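Local atomic coordinates of glucose-6-phosphate isomerase (Thermus thermophilus, PDB entry 1ZZG), a protein that probably catalyses the reversible isomerisation of glucose 6-phosphate to fructose 6-phosphate, a step shared by glycolysis and gluconeogenesis. Residues F69-I74 with L119-S124. Sequence-based numbering, arbitrary orientation.
Sequences FVLIGI and LVNAVS
Phe69 sets its ring against Leu119 and Asn121 of the neighbouring parallel strand, in a pairing that illustrates how the core of an alpha/beta domain is built. Four backbone hydrogen bonds join the strands: Val70 N to Leu119 O (2.8 Å), Asn121 N to Val70 O (2.9 Å), then Ile72 N to Asn121 O and Val123 N to Ile72 O. Val70 and Ile72 thus each give and accept one, the usual parallel pattern.

From CB, the Phe69 side chain runs with CG anti to the backbone N (chi1 -170°), which carries the ring toward the second strand, across the gap between the two backbones. CD1 and CE1 lie alongside Leu119, CE1 being 4.0 Å from CD2 of that residue. At the far end, CZ comes within 3.5 Å of both CB and OD1 of Asn121, and CE2 lies against the same two atoms. The ring and the Asn121 amide are almost perpendicular, 83° apart, while ND2 is held by Val156 O and Thr158 OG1 on the next strand. Replacing Phe69 by alanine would probably leave a gap beside Leu119 CD2 and against Asn121 CB and OD1.

Further along the same face, Leu71 CD2 meets Val123 CG2 at 3.5 Å, with helix 193-201 covering this side. On the opposite face Ile72 CD1 reaches Val120 CG1 (3.6 Å) beneath helix 130-147. Past the last direct bond, a water bridges Ile74 N and Val123 O where the strands separate. Phe69 and Leu71 also bond by backbone to His96 on strand 94-98. Much of the backbone polarity of strand 68-72 is thus met by its two neighbours in the parallel sheet of this SIS-type domain, whereas side-chain contacts are chiefly apolar.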
loop_
_atom_site.group_PDB
_atom_site.type_symbol
_atom_site.label_atom_id
_atom_site.label_comp_id
_atom_site.label_asym_id
_atom_site.label_seq_id
_atom_site.Cartn_x
_atom_site.Cartn_y
_atom_site.Cartn_z
ATOM N N PHE A 69 -0.975 21.529 1.242
ATOM C CA PHE A 69 0.444 21.359 0.945
ATOM C C PHE A 69 0.575 20.322 -0.169
ATOM O O PHE A 69 0.293 19.143 0.046
ATOM C CB PHE A 69 1.161 20.857 2.203
ATOM C CG PHE A 69 2.658 20.866 2.106
ATOM C CD1 PHE A 69 3.401 21.852 2.745
ATOM C CD2 PHE A 69 3.332 19.874 1.399
ATOM C CE1 PHE A 69 4.795 21.852 2.684
ATOM C CE2 PHE A 69 4.722 19.865 1.331
ATOM C CZ PHE A 69 5.456 20.857 1.977
ATOM N N VAL A 70 0.987 20.757 -1.356
ATOM C CA VAL A 70 1.142 19.839 -2.483
ATOM C C VAL A 70 2.613 19.458 -2.639
ATOM O O VAL A 70 3.436 20.276 -3.056
ATOM C CB VAL A 70 0.643 20.474 -3.815
ATOM C CG1 VAL A 70 0.927 19.534 -4.985
ATOM C CG2 VAL A 70 -0.857 20.780 -3.724
ATOM N N LEU A 71 2.947 18.218 -2.296
ATOM C CA LEU A 71 4.327 17.771 -2.418
ATOM C C LEU A 71 4.527 17.069 -3.753
ATOM O O LEU A 71 3.987 15.989 -3.983
ATOM C CB LEU A 71 4.695 16.823 -1.268
ATOM C CG LEU A 71 6.188 16.612 -0.967
ATOM C CD1 LEU A 71 6.315 15.751 0.294
ATOM C CD2 LEU A 71 6.901 15.953 -2.153
ATOM N N ILE A 72 5.290 17.693 -4.642
ATOM C CA ILE A 72 5.566 17.096 -5.941
ATOM C C ILE A 72 6.904 16.383 -5.802
ATOM O O ILE A 72 7.965 17.017 -5.784
ATOM C CB ILE A 72 5.656 18.159 -7.067
ATOM C CG1 ILE A 72 4.392 19.031 -7.070
ATOM C CG2 ILE A 72 5.827 17.460 -8.416
ATOM C CD1 ILE A 72 4.297 20.033 -8.229
ATOM N N GLY A 73 6.848 15.061 -5.675
ATOM C CA GLY A 73 8.065 14.290 -5.508
ATOM C C GLY A 73 7.748 12.816 -5.597
ATOM O O GLY A 73 6.593 12.405 -5.432
ATOM N N ILE A 74 8.771 12.005 -5.824
ATOM C CA ILE A 74 8.539 10.584 -5.972
ATOM C C ILE A 74 9.649 9.751 -5.333
ATOM O O ILE A 74 10.771 10.222 -5.160
ATOM C CB ILE A 74 8.389 10.266 -7.478
ATOM C CG1 ILE A 74 7.695 8.920 -7.679
ATOM C CG2 ILE A 74 9.750 10.292 -8.159
ATOM C CD1 ILE A 74 7.261 8.706 -9.115
ATOM N N LEU A 119 0.361 25.640 -1.016
ATOM C CA LEU A 119 1.811 25.775 -1.046
ATOM C C LEU A 119 2.321 24.560 -1.809
ATOM O O LEU A 119 1.940 23.427 -1.506
ATOM C CB LEU A 119 2.414 25.775 0.362
ATOM C CG LEU A 119 3.948 25.776 0.353
ATOM C CD1 LEU A 119 4.462 27.045 -0.328
ATOM C CD2 LEU A 119 4.477 25.685 1.770
ATOM N N VAL A 120 3.165 24.792 -2.806
ATOM C CA VAL A 120 3.712 23.703 -3.597
ATOM C C VAL A 120 5.177 23.492 -3.220
ATOM O O VAL A 120 5.958 24.441 -3.170
ATOM C CB VAL A 120 3.601 24.007 -5.105
ATOM C CG1 VAL A 120 4.131 22.834 -5.921
ATOM C CG2 VAL A 120 2.146 24.289 -5.465
ATOM N N ASN A 121 5.535 22.243 -2.945
ATOM C CA ASN A 121 6.898 21.893 -2.559
ATOM C C ASN A 121 7.469 20.899 -3.563
ATOM O O ASN A 121 7.070 19.730 -3.579
ATOM C CB ASN A 121 6.886 21.273 -1.152
ATOM C CG ASN A 121 8.271 20.868 -0.657
ATOM O OD1 ASN A 121 8.385 20.060 0.265
ATOM N ND2 ASN A 121 9.323 21.433 -1.255
ATOM N N ALA A 122 8.381 21.365 -4.412
ATOM C CA ALA A 122 9.011 20.502 -5.406
ATOM C C ALA A 122 10.233 19.864 -4.758
ATOM O O ALA A 122 11.194 20.554 -4.408
ATOM C CB ALA A 122 9.422 21.308 -6.617
ATOM N N VAL A 123 10.195 18.544 -4.614
ATOM C CA VAL A 123 11.273 17.811 -3.969
ATOM C C VAL A 123 11.966 16.813 -4.886
ATOM O O VAL A 123 11.325 15.920 -5.446
ATOM C CB VAL A 123 10.745 17.038 -2.742
ATOM C CG1 VAL A 123 11.918 16.533 -1.906
ATOM C CG2 VAL A 123 9.820 17.933 -1.914
ATOM N N SER A 124 13.280 16.967 -5.025
ATOM C CA SER A 124 14.093 16.076 -5.853
ATOM C C SER A 124 15.568 16.296 -5.525
ATOM O O SER A 124 16.053 17.428 -5.578
ATOM C CB SER A 124 13.857 16.357 -7.338
ATOM O OG SER A 124 14.723 15.565 -8.138
HETATM O O HOH W 1 11.305 13.623 -6.802
#